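PDB 3GMS: putative NADPH:quinone reductase from Bacillus thuringiensis, which probably reduces quinones with NADPH as electron donor, though this activity has not been established. Local coordinates for residues 39-44 / 326-331; 64-69 / 97-102; 177-182 / 193-198; 149-154 / 218-223; 128-133 / 285-290. All coordinates share one frame; numbering follows the deposited sequence.

Contact 1: 39-44 / 326-331; sequences MLVRPI and KVFLTS
R42 reaches across to S331, which lies just past the end of the antiparallel strand 326-330. CB stands on the face that also carries L329. CG lies on the side away from the carbonyl carbon, but chi1 is twisted to -33°, well off the staggered value, and the chain bends at chi2 (88°). The bend sets R42 CD 3.9 Å from L329 CB and points the guanidinium toward S331. NE bonds the backbone O of T98. NH1 and NH2 grip one oxygen end-on, close to the guanidinium plane: R42 NH1 to S331 OG is 2.9 Å and R42 NH2 to S331 OG is 3.0 Å. R42 NH1 also donates to L329 O at 3.0 Å, from above that carbonyl plane. The same L329 O takes R42 N in plane, so one oxygen holds both ends of the arginine. NH2 has a further acceptor in Q100 O.

The strands belong to the mixed sheet of the GroES-like domain, where the C-terminal strand 326-330 returns to pair with strand 34-43. R42 and L329 form a hydrogen-bonded pair, with L329 N to R42 O at 2.8 Å. L40 and V41 form a classic beta bulge opposite V71. On the other face, V41 CG1 lies 3.4 Å from F328 CD1. I44 CD1 packs 3.7 Å from L329 CG, and a water joins I44 O to V327 N.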
# COMPACT_ATOMS: atom_id res chain seq x y z
N MET A 39 -7.87 10.47 15.28
CA MET A 39 -8.18 9.65 14.07
C MET A 39 -9.68 9.50 13.79
O MET A 39 -10.49 9.38 14.72
CB MET A 39 -7.53 8.27 14.20
CG MET A 39 -5.96 8.30 14.25
SD MET A 39 -5.15 9.27 12.95
CE MET A 39 -5.47 8.10 11.56
N LEU A 40 -10.02 9.48 12.50
CA LEU A 40 -11.39 9.29 12.06
C LEU A 40 -11.48 7.90 11.50
O LEU A 40 -12.31 7.11 11.95
CB LEU A 40 -11.76 10.31 10.99
CG LEU A 40 -11.72 11.76 11.48
CD1 LEU A 40 -11.77 12.73 10.30
CD2 LEU A 40 -12.94 12.03 12.37
N VAL A 41 -10.57 7.59 10.56
CA VAL A 41 -10.74 6.35 9.75
C VAL A 41 -9.36 5.80 9.41
O VAL A 41 -8.47 6.53 8.98
CB VAL A 41 -11.49 6.62 8.43
CG1 VAL A 41 -11.55 5.36 7.51
CG2 VAL A 41 -12.89 7.20 8.67
N ARG A 42 -9.17 4.49 9.60
CA ARG A 42 -7.95 3.84 9.01
C ARG A 42 -8.40 2.59 8.26
O ARG A 42 -9.30 1.89 8.74
CB ARG A 42 -6.92 3.35 10.07
CG ARG A 42 -6.82 4.21 11.32
CD ARG A 42 -7.83 3.73 12.35
NE ARG A 42 -7.83 4.44 13.64
CZ ARG A 42 -8.92 4.81 14.31
NH1 ARG A 42 -10.15 4.63 13.82
NH2 ARG A 42 -8.78 5.43 15.49
N PRO A 43 -7.72 2.25 7.14
CA PRO A 43 -7.99 0.98 6.49
C PRO A 43 -7.29 -0.13 7.28
O PRO A 43 -6.34 0.13 8.03
CB PRO A 43 -7.33 1.17 5.12
CG PRO A 43 -6.02 1.91 5.47
CD PRO A 43 -6.54 2.92 6.56
N ILE A 44 -7.76 -1.36 7.11
CA ILE A 44 -6.99 -2.52 7.50
C ILE A 44 -6.34 -3.06 6.24
O ILE A 44 -6.97 -3.72 5.41
CB ILE A 44 -7.86 -3.58 8.19
CG1 ILE A 44 -8.41 -2.98 9.51
CG2 ILE A 44 -7.00 -4.87 8.45
CD1 ILE A 44 -9.44 -3.87 10.26
N LYS A 326 -12.37 -2.48 0.74
CA LYS A 326 -11.55 -2.23 1.90
C LYS A 326 -12.35 -2.22 3.23
O LYS A 326 -13.41 -1.64 3.29
CB LYS A 326 -10.90 -0.86 1.68
CG LYS A 326 -9.74 -0.59 2.59
CD LYS A 326 -8.54 -1.50 2.28
CE LYS A 326 -7.72 -0.99 1.13
NZ LYS A 326 -6.45 -1.75 1.05
N VAL A 327 -11.82 -2.89 4.27
CA VAL A 327 -12.42 -2.85 5.58
C VAL A 327 -11.76 -1.72 6.37
O VAL A 327 -10.56 -1.53 6.26
CB VAL A 327 -12.17 -4.18 6.31
CG1 VAL A 327 -12.79 -4.15 7.74
CG2 VAL A 327 -12.76 -5.35 5.48
N PHE A 328 -12.53 -0.95 7.11
CA PHE A 328 -11.97 0.17 7.89
C PHE A 328 -12.30 0.12 9.35
O PHE A 328 -13.36 -0.41 9.75
CB PHE A 328 -12.54 1.51 7.35
CG PHE A 328 -12.19 1.80 5.92
CD1 PHE A 328 -11.09 2.62 5.60
CD2 PHE A 328 -12.96 1.30 4.87
CE1 PHE A 328 -10.78 2.89 4.28
CE2 PHE A 328 -12.63 1.55 3.52
CZ PHE A 328 -11.54 2.36 3.23
N LEU A 329 -11.41 0.75 10.13
CA LEU A 329 -11.61 0.98 11.56
C LEU A 329 -11.96 2.41 11.75
O LEU A 329 -11.19 3.30 11.36
CB LEU A 329 -10.32 0.68 12.34
CG LEU A 329 -9.90 -0.80 12.36
CD1 LEU A 329 -8.45 -0.99 12.83
CD2 LEU A 329 -10.91 -1.75 13.13
N THR A 330 -13.14 2.68 12.32
CA THR A 330 -13.62 4.05 12.30
C THR A 330 -13.78 4.53 13.74
O THR A 330 -13.93 3.71 14.67
CB THR A 330 -14.95 4.20 11.51
OG1 THR A 330 -15.98 3.46 12.18
CG2 THR A 330 -14.83 3.74 10.05
N SER A 331 -13.74 5.85 13.94
CA SER A 331 -13.80 6.41 15.28
C SER A 331 -14.61 7.69 15.33
O SER A 331 -14.20 8.65 15.96
CB SER A 331 -12.39 6.69 15.81
OG SER A 331 -11.70 5.50 16.15
O HOH W 1 -9.36 -4.39 3.98

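Contact 2: 64-69 / 97-102; sequences NIPGYE and GTWQEY
Two irregular loops of the GroES-like domain meet, and W99 sits at the centre of an inverse gamma turn in one of them. P66 and G67 lie over one face of its indole. In two CH-pi contacts, P66 CB is 4.0 Å from the centroid of the six-membered ring, and G67 CA is 3.7 Å from that of the five-membered ring. G67 has no side chain, so its backbone can lie on the ring. W99 N donates to P66 O at 2.9 Å, which fixes the root of the indole under the proline. T98 N bonds G67 O at 3.0 Å. The T98 hydroxyl donates to a second carbonyl of that loop: T98 OG1 is 2.8 Å from E69 O, above the carbonyl plane. I65 CD1 lies 3.6 Å from Q100 NE2. The Q100 amide bonds G97 O and the amine of K25. Strand 4-10 packs on I65, P66 and Q100, strand 34-43 on W99 and E69, and helix 127-139 on Y68 and E69.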
# COMPACT_ATOMS: atom_id res chain seq x y z
N ASN A 64 3.60 -3.01 20.28
CA ASN A 64 3.51 -2.13 19.13
C ASN A 64 2.06 -1.83 18.80
O ASN A 64 1.19 -2.68 19.05
CB ASN A 64 4.20 -2.81 17.94
CG ASN A 64 4.03 -2.03 16.65
OD1 ASN A 64 3.18 -2.37 15.80
ND2 ASN A 64 4.79 -0.94 16.52
N ILE A 65 1.82 -0.65 18.24
CA ILE A 65 0.46 -0.26 17.78
C ILE A 65 0.41 -0.45 16.26
O ILE A 65 1.20 0.15 15.55
CB ILE A 65 0.10 1.19 18.15
CG1 ILE A 65 0.13 1.36 19.68
CG2 ILE A 65 -1.31 1.54 17.65
CD1 ILE A 65 0.16 2.82 20.15
N PRO A 66 -0.49 -1.32 15.74
CA PRO A 66 -0.43 -1.49 14.28
C PRO A 66 -1.04 -0.31 13.48
O PRO A 66 -1.71 0.55 14.04
CB PRO A 66 -1.32 -2.71 14.00
CG PRO A 66 -1.80 -3.21 15.30
CD PRO A 66 -1.45 -2.24 16.39
N GLY A 67 -0.86 -0.37 12.16
CA GLY A 67 -1.48 0.62 11.27
C GLY A 67 -0.51 1.66 10.71
O GLY A 67 0.15 2.41 11.44
N TYR A 68 -0.44 1.69 9.40
CA TYR A 68 0.46 2.64 8.72
C TYR A 68 -0.24 3.83 8.17
O TYR A 68 0.42 4.82 7.77
CB TYR A 68 1.28 1.97 7.59
CG TYR A 68 2.34 1.08 8.13
CD1 TYR A 68 3.52 1.60 8.65
CD2 TYR A 68 2.13 -0.29 8.23
CE1 TYR A 68 4.52 0.79 9.16
CE2 TYR A 68 3.14 -1.14 8.74
CZ TYR A 68 4.32 -0.58 9.21
OH TYR A 68 5.31 -1.38 9.75
N GLU A 69 -1.56 3.76 8.04
CA GLU A 69 -2.23 4.92 7.43
C GLU A 69 -3.62 5.24 7.99
O GLU A 69 -4.16 4.51 8.84
CB GLU A 69 -2.21 4.84 5.89
CG GLU A 69 -3.12 3.83 5.30
CD GLU A 69 -3.13 3.88 3.77
OE1 GLU A 69 -3.07 2.79 3.20
OE2 GLU A 69 -3.25 4.96 3.13
N GLY A 97 1.77 4.21 15.37
CA GLY A 97 0.75 3.35 14.79
C GLY A 97 -0.60 4.00 14.72
O GLY A 97 -1.00 4.74 15.63
N THR A 98 -1.33 3.75 13.66
CA THR A 98 -2.56 4.51 13.47
C THR A 98 -3.79 3.90 14.06
O THR A 98 -4.85 4.54 14.10
CB THR A 98 -2.83 4.84 12.01
OG1 THR A 98 -3.03 3.61 11.28
CG2 THR A 98 -1.68 5.68 11.34
N TRP A 99 -3.72 2.63 14.48
CA TRP A 99 -4.93 2.03 15.01
C TRP A 99 -5.11 2.40 16.47
O TRP A 99 -5.05 1.53 17.36
CB TRP A 99 -4.88 0.53 14.88
CG TRP A 99 -4.88 0.05 13.44
CD1 TRP A 99 -4.81 0.80 12.29
CD2 TRP A 99 -4.93 -1.33 13.03
NE1 TRP A 99 -4.85 -0.06 11.16
CE2 TRP A 99 -4.92 -1.36 11.61
CE3 TRP A 99 -5.01 -2.54 13.73
CZ2 TRP A 99 -4.95 -2.56 10.89
CZ3 TRP A 99 -5.04 -3.73 13.01
CH2 TRP A 99 -5.01 -3.72 11.61
N GLN A 100 -5.30 3.68 16.69
CA GLN A 100 -5.52 4.21 18.03
C GLN A 100 -6.28 5.51 17.92
O GLN A 100 -6.42 6.07 16.83
CB GLN A 100 -4.18 4.40 18.79
CG GLN A 100 -3.26 5.41 18.18
CD GLN A 100 -1.98 5.60 19.02
OE1 GLN A 100 -2.04 5.63 20.27
NE2 GLN A 100 -0.83 5.72 18.35
N GLU A 101 -6.75 5.99 19.06
CA GLU A 101 -7.65 7.11 19.10
C GLU A 101 -6.90 8.37 18.68
O GLU A 101 -7.44 9.19 17.93
CB GLU A 101 -8.20 7.27 20.53
CG GLU A 101 -9.22 8.39 20.70
CD GLU A 101 -9.90 8.35 22.07
OE1 GLU A 101 -9.63 7.42 22.90
OE2 GLU A 101 -10.76 9.23 22.27
N TYR A 102 -5.69 8.53 19.20
CA TYR A 102 -4.87 9.69 18.91
C TYR A 102 -3.50 9.28 18.40
O TYR A 102 -2.82 8.45 19.02
CB TYR A 102 -4.63 10.50 20.18
CG TYR A 102 -5.89 11.00 20.87
CD1 TYR A 102 -6.56 12.11 20.38
CD2 TYR A 102 -6.37 10.36 22.00
CE1 TYR A 102 -7.71 12.60 21.02
CE2 TYR A 102 -7.52 10.83 22.66
CZ TYR A 102 -8.17 11.95 22.16
OH TYR A 102 -9.28 12.47 22.78
O HOH W 2 -3.62 1.29 8.40

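Contact 3: 177-182 / 193-198; sequences RNNKHT and VIDTST
The carboxylate of D195 lies against the backbone of N178 and N179, with no hydrogen bond across the gap. These segments lie at the C-terminal ends of neighbouring parallel strands, 171-176 and 192-195, of the Rossmann-type domain. Helix 182-188 makes the beta-alpha-beta crossover between them. D195 OD1 is 3.2 Å from N178 CA, and D195 OD2 is 3.5 Å from N179 CB. On one face of the carboxylate plane, S197 N and S197 OG both reach OD1, the hydroxyl on its syn side. The peptide nitrogen completes an Asx turn. N178 makes an Asx turn of its own: N178 OD1 accepts K180 N at 2.9 Å, from above the amide carbonyl plane. A type I turn from N179 to T182 then leads into the helix. D195 CG stands anti to the backbone N (chi1 172°), which carries the carboxylate over to N178. S197 CB rests 3.5 Å from R177 O. Further down, T182 and V193 cross obliquely, and the hydroxyl oxygen T182 OG1 is 3.6 Å from V193 CG1.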
# COMPACT_ATOMS: atom_id res chain seq x y z
N ARG A 177 -4.91 -14.56 -10.36
CA ARG A 177 -5.10 -15.97 -9.98
C ARG A 177 -6.43 -16.54 -10.47
O ARG A 177 -6.63 -17.76 -10.43
CB ARG A 177 -5.09 -16.11 -8.45
CG ARG A 177 -3.78 -16.58 -7.84
CD ARG A 177 -2.79 -15.42 -7.66
NE ARG A 177 -3.30 -14.28 -6.88
CZ ARG A 177 -3.30 -14.21 -5.55
NH1 ARG A 177 -2.83 -15.22 -4.83
NH2 ARG A 177 -3.79 -13.13 -4.94
N ASN A 178 -7.35 -15.65 -10.83
CA ASN A 178 -8.72 -16.01 -11.21
C ASN A 178 -9.38 -14.87 -11.97
O ASN A 178 -8.73 -13.87 -12.32
CB ASN A 178 -9.55 -16.41 -9.98
CG ASN A 178 -9.65 -15.29 -8.96
OD1 ASN A 178 -9.85 -14.13 -9.30
ND2 ASN A 178 -9.50 -15.64 -7.70
N ASN A 179 -10.67 -14.99 -12.24
CA ASN A 179 -11.34 -13.99 -13.07
C ASN A 179 -12.15 -12.97 -12.27
O ASN A 179 -12.86 -12.16 -12.85
CB ASN A 179 -12.20 -14.66 -14.15
CG ASN A 179 -13.32 -15.50 -13.57
OD1 ASN A 179 -13.42 -15.66 -12.33
ND2 ASN A 179 -14.17 -16.07 -14.44
N LYS A 180 -12.00 -12.99 -10.94
CA LYS A 180 -12.82 -12.16 -10.04
C LYS A 180 -12.71 -10.66 -10.25
O LYS A 180 -13.68 -9.93 -10.05
CB LYS A 180 -12.54 -12.49 -8.58
CG LYS A 180 -13.49 -13.52 -8.03
CD LYS A 180 -12.76 -14.53 -7.21
CE LYS A 180 -13.62 -15.79 -7.11
NZ LYS A 180 -12.95 -16.78 -6.26
N HIS A 181 -11.54 -10.20 -10.69
CA HIS A 181 -11.33 -8.78 -10.91
C HIS A 181 -11.18 -8.37 -12.38
O HIS A 181 -10.92 -7.21 -12.67
CB HIS A 181 -10.14 -8.28 -10.07
CG HIS A 181 -10.29 -8.55 -8.60
ND1 HIS A 181 -9.94 -9.76 -8.02
CD2 HIS A 181 -10.73 -7.77 -7.59
CE1 HIS A 181 -10.16 -9.71 -6.72
NE2 HIS A 181 -10.64 -8.51 -6.43
N THR A 182 -11.35 -9.32 -13.30
CA THR A 182 -11.04 -9.10 -14.71
C THR A 182 -11.79 -7.91 -15.28
O THR A 182 -11.17 -7.00 -15.86
CB THR A 182 -11.25 -10.40 -15.56
OG1 THR A 182 -10.36 -11.40 -15.09
CG2 THR A 182 -10.94 -10.15 -17.03
N VAL A 193 -5.74 -9.11 -19.35
CA VAL A 193 -5.70 -9.77 -18.07
C VAL A 193 -5.40 -11.21 -18.32
O VAL A 193 -6.16 -11.91 -19.01
CB VAL A 193 -7.01 -9.59 -17.25
CG1 VAL A 193 -6.97 -10.40 -15.95
CG2 VAL A 193 -7.29 -8.12 -16.99
N ILE A 194 -4.27 -11.67 -17.79
CA ILE A 194 -3.94 -13.09 -17.81
C ILE A 194 -4.40 -13.79 -16.55
O ILE A 194 -3.84 -13.60 -15.44
CB ILE A 194 -2.42 -13.35 -18.04
CG1 ILE A 194 -1.89 -12.53 -19.23
CG2 ILE A 194 -2.14 -14.86 -18.14
CD1 ILE A 194 -0.36 -12.74 -19.54
N ASP A 195 -5.40 -14.65 -16.72
CA ASP A 195 -5.94 -15.41 -15.62
C ASP A 195 -5.23 -16.73 -15.63
O ASP A 195 -5.47 -17.55 -16.53
CB ASP A 195 -7.47 -15.56 -15.80
CG ASP A 195 -8.10 -16.51 -14.79
OD1 ASP A 195 -7.42 -17.14 -13.95
OD2 ASP A 195 -9.34 -16.63 -14.84
N THR A 196 -4.33 -16.93 -14.67
CA THR A 196 -3.45 -18.09 -14.64
C THR A 196 -4.13 -19.39 -14.21
O THR A 196 -3.51 -20.45 -14.26
CB THR A 196 -2.14 -17.86 -13.82
OG1 THR A 196 -2.47 -17.50 -12.48
CG2 THR A 196 -1.27 -16.78 -14.45
N SER A 197 -5.39 -19.34 -13.78
CA SER A 197 -6.14 -20.58 -13.58
C SER A 197 -6.62 -21.09 -14.95
O SER A 197 -7.02 -22.24 -15.07
CB SER A 197 -7.30 -20.42 -12.61
OG SER A 197 -8.25 -19.50 -13.10
N THR A 198 -6.54 -20.24 -15.97
CA THR A 198 -7.07 -20.55 -17.31
C THR A 198 -6.03 -20.47 -18.44
O THR A 198 -6.15 -21.17 -19.45
CB THR A 198 -8.25 -19.60 -17.67
OG1 THR A 198 -9.27 -19.74 -16.68
CG2 THR A 198 -8.85 -19.90 -19.05

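Contact 4: 149-154 / 218-223; sequences LVNACG and IDSIGG
N151 and D219 join two parallel strands just where both leave the sheet. N151 CG sits between its backbone N and carbonyl carbon (chi1 67°), and this turns the amide across to the other strand. N151 ND2 donates to D219 OD1 at 2.8 Å, almost straight and in the amide plane. N151 OD1 accepts S220 N at 2.9 Å, on a lone pair in the carbonyl plane. Together the two bonds fix the flip of the amide.

D219 CG is anti to the backbone N (chi1 175°), which aims the carboxylate at the N151 amide. D219 OD1 takes three donors: N151 ND2 on the anti side, G222 N on the syn side, and I221 N from above the carboxylate plane. The last two close an Asx motif and an Asx turn. The amide and carboxylate planes stand 71° apart. I221 CD1 packs against the amide, 3.9 Å from N151 ND2, and A152 CB meets S220 CB at 3.9 Å.

Backbone bonds link the strands below: I218 N to L149 O is 2.7 Å and N151 N to I218 O is 3.3 Å. A water lies within hydrogen-bonding distance of N151 O, I218 O and S220 OG. The pair forms the middle of the six-stranded parallel sheet of the Rossmann-type domain. Strand 171-176 pairs with 147-150 on its other side, strand 237-241 flanks 214-219, and L229 of helix 223-231 packs on N151 and D219.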
# COMPACT_ATOMS: atom_id res chain seq x y z
N LEU A 149 4.27 -5.96 -16.56
CA LEU A 149 3.55 -7.10 -15.96
C LEU A 149 3.37 -6.85 -14.46
O LEU A 149 4.33 -6.45 -13.78
CB LEU A 149 4.35 -8.38 -16.10
CG LEU A 149 4.87 -8.73 -17.52
CD1 LEU A 149 5.62 -10.04 -17.51
CD2 LEU A 149 3.69 -8.80 -18.53
N VAL A 150 2.16 -7.11 -13.95
CA VAL A 150 1.90 -7.02 -12.50
C VAL A 150 1.10 -8.26 -12.09
O VAL A 150 -0.02 -8.46 -12.58
CB VAL A 150 1.10 -5.76 -12.15
CG1 VAL A 150 0.83 -5.71 -10.60
CG2 VAL A 150 1.87 -4.48 -12.59
N ASN A 151 1.66 -9.08 -11.23
CA ASN A 151 0.89 -10.20 -10.71
C ASN A 151 0.12 -9.87 -9.43
O ASN A 151 0.23 -8.75 -8.88
CB ASN A 151 1.74 -11.49 -10.59
CG ASN A 151 2.85 -11.40 -9.53
OD1 ASN A 151 2.84 -10.51 -8.72
ND2 ASN A 151 3.79 -12.33 -9.54
N ALA A 152 -0.65 -10.84 -8.92
CA ALA A 152 -1.64 -10.57 -7.86
C ALA A 152 -2.43 -9.28 -8.15
O ALA A 152 -2.68 -8.46 -7.26
CB ALA A 152 -0.95 -10.52 -6.46
N CYS A 153 -2.81 -9.10 -9.42
CA CYS A 153 -3.26 -7.80 -9.88
C CYS A 153 -4.70 -7.52 -9.46
O CYS A 153 -5.17 -6.40 -9.61
CB CYS A 153 -3.07 -7.65 -11.39
SG CYS A 153 -2.85 -5.94 -11.98
N GLY A 154 -5.38 -8.51 -8.91
CA GLY A 154 -6.73 -8.27 -8.36
C GLY A 154 -6.69 -7.53 -7.02
O GLY A 154 -7.73 -7.16 -6.48
N ILE A 218 6.35 -6.44 -11.94
CA ILE A 218 6.22 -6.19 -10.49
C ILE A 218 5.61 -7.44 -9.89
O ILE A 218 4.46 -7.79 -10.20
CB ILE A 218 5.41 -4.90 -10.20
CG1 ILE A 218 6.16 -3.70 -10.81
CG2 ILE A 218 5.21 -4.73 -8.66
CD1 ILE A 218 5.58 -2.32 -10.53
N ASP A 219 6.41 -8.09 -9.05
CA ASP A 219 6.04 -9.34 -8.37
C ASP A 219 5.65 -9.09 -6.90
O ASP A 219 6.43 -8.50 -6.13
CB ASP A 219 7.20 -10.31 -8.49
CG ASP A 219 7.01 -11.61 -7.71
OD1 ASP A 219 5.89 -12.15 -7.64
OD2 ASP A 219 8.03 -12.13 -7.20
N SER A 220 4.45 -9.55 -6.56
CA SER A 220 3.92 -9.52 -5.20
C SER A 220 3.93 -10.90 -4.55
O SER A 220 3.68 -11.02 -3.35
CB SER A 220 2.46 -9.00 -5.20
OG SER A 220 2.44 -7.65 -5.62
N ILE A 221 4.23 -11.94 -5.33
CA ILE A 221 4.02 -13.32 -4.89
C ILE A 221 5.28 -14.08 -4.56
O ILE A 221 5.35 -14.77 -3.53
CB ILE A 221 3.24 -14.14 -5.98
CG1 ILE A 221 1.91 -13.45 -6.33
CG2 ILE A 221 2.99 -15.60 -5.52
CD1 ILE A 221 1.11 -14.17 -7.47
N GLY A 222 6.29 -13.98 -5.43
CA GLY A 222 7.52 -14.76 -5.25
C GLY A 222 7.40 -16.21 -5.70
O GLY A 222 6.45 -16.58 -6.41
N GLY A 223 8.38 -17.04 -5.29
CA GLY A 223 8.42 -18.47 -5.64
C GLY A 223 8.36 -18.71 -7.14
O GLY A 223 8.83 -17.89 -7.93
O HOH W 3 2.49 -7.46 -8.24

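Contact 5: 128-133 / 285-290; sequences NPLTAW and RHLIRL
P129 begins the contact with the leucine L287 of the crossing helix. P129 CB lies 4.2 Å from L287 CD2. One residue on, L130 CD1 reaches L287 CD1 at 4.2 Å, so this leucine sits against two successive residues of helix 127-139. The two methyls of L287 divide the work: CD1 goes to L130 and P129, while CD2 goes to P129 and W133. A full turn after P129, W133 adds the largest group. Its CG stands anti to the backbone N (chi1 178°), which sends the indole out towards helix 277-292. W133 CB touches L287 CD2 at 4.0 Å. Further along, the six-membered ring meets the H286 imidazole, with centroids 4.5 Å apart and planes at 43°. H286 CD2 lies over one face of the indole, near its rim. L290 CD1 adds a contact at W133 CZ3, 3.9 Å away. No hydrogen bond crosses the interface.

The contact packs helix 127-139, which leads into the first Rossmann strand, against helix 277-292. The axes of segments 128-133 and 285-290 lie at 104° and come within 10.9 Å of each other. Around them, helix 268-274 packs on L130 and T131, helix 156-168 covers N128, T131 and A132, and F298 lies on P129.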
# COMPACT_ATOMS: atom_id res chain seq x y z
N ASN A 128 -0.73 1.98 -0.91
CA ASN A 128 -0.88 1.50 -2.28
C ASN A 128 -0.62 2.57 -3.37
O ASN A 128 0.13 2.26 -4.33
CB ASN A 128 -2.21 0.76 -2.46
CG ASN A 128 -2.26 -0.48 -1.61
OD1 ASN A 128 -1.26 -1.19 -1.55
ND2 ASN A 128 -3.36 -0.73 -0.91
N PRO A 129 -1.16 3.81 -3.23
CA PRO A 129 -0.92 4.81 -4.27
C PRO A 129 0.52 5.24 -4.33
O PRO A 129 1.09 5.32 -5.42
CB PRO A 129 -1.85 5.98 -3.88
CG PRO A 129 -2.93 5.34 -3.10
CD PRO A 129 -2.20 4.27 -2.29
N LEU A 130 1.13 5.53 -3.17
CA LEU A 130 2.54 5.91 -3.21
C LEU A 130 3.48 4.82 -3.78
O LEU A 130 4.35 5.13 -4.57
CB LEU A 130 3.01 6.40 -1.85
CG LEU A 130 4.32 7.15 -1.80
CD1 LEU A 130 4.31 8.43 -2.63
CD2 LEU A 130 4.58 7.45 -0.32
N THR A 131 3.25 3.56 -3.40
CA THR A 131 3.99 2.43 -3.95
C THR A 131 3.81 2.30 -5.47
O THR A 131 4.81 2.16 -6.23
CB THR A 131 3.64 1.10 -3.24
OG1 THR A 131 4.00 1.21 -1.85
CG2 THR A 131 4.45 -0.07 -3.85
N ALA A 132 2.55 2.37 -5.92
CA ALA A 132 2.28 2.25 -7.34
C ALA A 132 2.92 3.44 -8.11
O ALA A 132 3.58 3.22 -9.13
CB ALA A 132 0.75 2.17 -7.61
N TRP A 133 2.77 4.66 -7.60
CA TRP A 133 3.29 5.86 -8.26
C TRP A 133 4.82 5.88 -8.35
O TRP A 133 5.39 6.19 -9.42
CB TRP A 133 2.86 7.12 -7.51
CG TRP A 133 3.44 8.39 -8.14
CD1 TRP A 133 4.47 9.14 -7.66
CD2 TRP A 133 3.00 9.03 -9.34
NE1 TRP A 133 4.69 10.24 -8.48
CE2 TRP A 133 3.81 10.18 -9.53
CE3 TRP A 133 1.99 8.76 -10.26
CZ2 TRP A 133 3.65 11.05 -10.62
CZ3 TRP A 133 1.82 9.64 -11.35
CH2 TRP A 133 2.65 10.77 -11.51
N ARG A 285 1.05 15.80 -2.93
CA ARG A 285 0.22 16.84 -3.57
C ARG A 285 -0.21 16.39 -4.94
O ARG A 285 -1.33 16.68 -5.37
CB ARG A 285 0.94 18.20 -3.61
CG ARG A 285 0.75 18.95 -2.33
CD ARG A 285 1.20 20.42 -2.44
NE ARG A 285 2.65 20.47 -2.34
CZ ARG A 285 3.33 20.42 -1.18
NH1 ARG A 285 2.70 20.35 -0.01
NH2 ARG A 285 4.65 20.45 -1.21
N HIS A 286 0.67 15.64 -5.59
CA HIS A 286 0.39 15.10 -6.88
C HIS A 286 -0.67 14.01 -6.91
O HIS A 286 -1.56 14.04 -7.78
CB HIS A 286 1.66 14.59 -7.59
CG HIS A 286 1.39 14.26 -9.02
ND1 HIS A 286 1.08 15.22 -9.96
CD2 HIS A 286 1.26 13.07 -9.65
CE1 HIS A 286 0.83 14.64 -11.12
NE2 HIS A 286 0.93 13.34 -10.96
N LEU A 287 -0.58 13.07 -5.99
CA LEU A 287 -1.60 12.01 -5.88
C LEU A 287 -2.95 12.64 -5.57
O LEU A 287 -3.95 12.26 -6.16
CB LEU A 287 -1.23 11.02 -4.77
CG LEU A 287 0.04 10.18 -4.97
CD1 LEU A 287 0.37 9.50 -3.63
CD2 LEU A 287 -0.20 9.16 -6.01
N ILE A 288 -2.95 13.64 -4.68
CA ILE A 288 -4.20 14.32 -4.29
C ILE A 288 -4.84 14.97 -5.54
O ILE A 288 -6.04 14.83 -5.75
CB ILE A 288 -3.95 15.32 -3.16
CG1 ILE A 288 -3.72 14.56 -1.83
CG2 ILE A 288 -5.08 16.37 -3.08
CD1 ILE A 288 -3.16 15.47 -0.72
N ARG A 289 -4.04 15.66 -6.36
CA ARG A 289 -4.56 16.20 -7.63
C ARG A 289 -5.16 15.12 -8.53
O ARG A 289 -6.23 15.34 -9.10
CB ARG A 289 -3.50 16.97 -8.43
CG ARG A 289 -2.77 18.03 -7.67
CD ARG A 289 -3.66 18.95 -6.90
NE ARG A 289 -2.80 19.96 -6.28
CZ ARG A 289 -2.30 19.88 -5.05
NH1 ARG A 289 -2.61 18.86 -4.25
NH2 ARG A 289 -1.50 20.85 -4.62
N LEU A 290 -4.49 13.96 -8.63
CA LEU A 290 -4.98 12.84 -9.45
C LEU A 290 -6.33 12.31 -8.96
O LEU A 290 -7.23 11.99 -9.76
CB LEU A 290 -3.96 11.70 -9.52
CG LEU A 290 -2.69 11.96 -10.34
CD1 LEU A 290 -1.69 10.82 -10.18
CD2 LEU A 290 -3.01 12.26 -11.82

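Overall arrangement
Contacts 1 and 2 lie in the GroES-like part and touch: their centres are about 10 Å apart, and R42 of contact 1 bonds Q100 of contact 2. Contacts 3 and 4 lie at the same parallel sheet of the Rossmann-type part, centres about 12 Å apart. Contact 5 joins helices 127-139 and 277-292 between the two groups, its centre about 19 Å from that of contact 1 and about 20 Å from that of contact 4. Along the chain, contact 1 encloses all the others. Contact 2 closes before contact 5 opens, and contact 5 holds contact 4, which holds contact 3. The C-terminal strand thus returns to the first domain after the nucleotide-binding-type domain, as in medium-chain dehydrogenases.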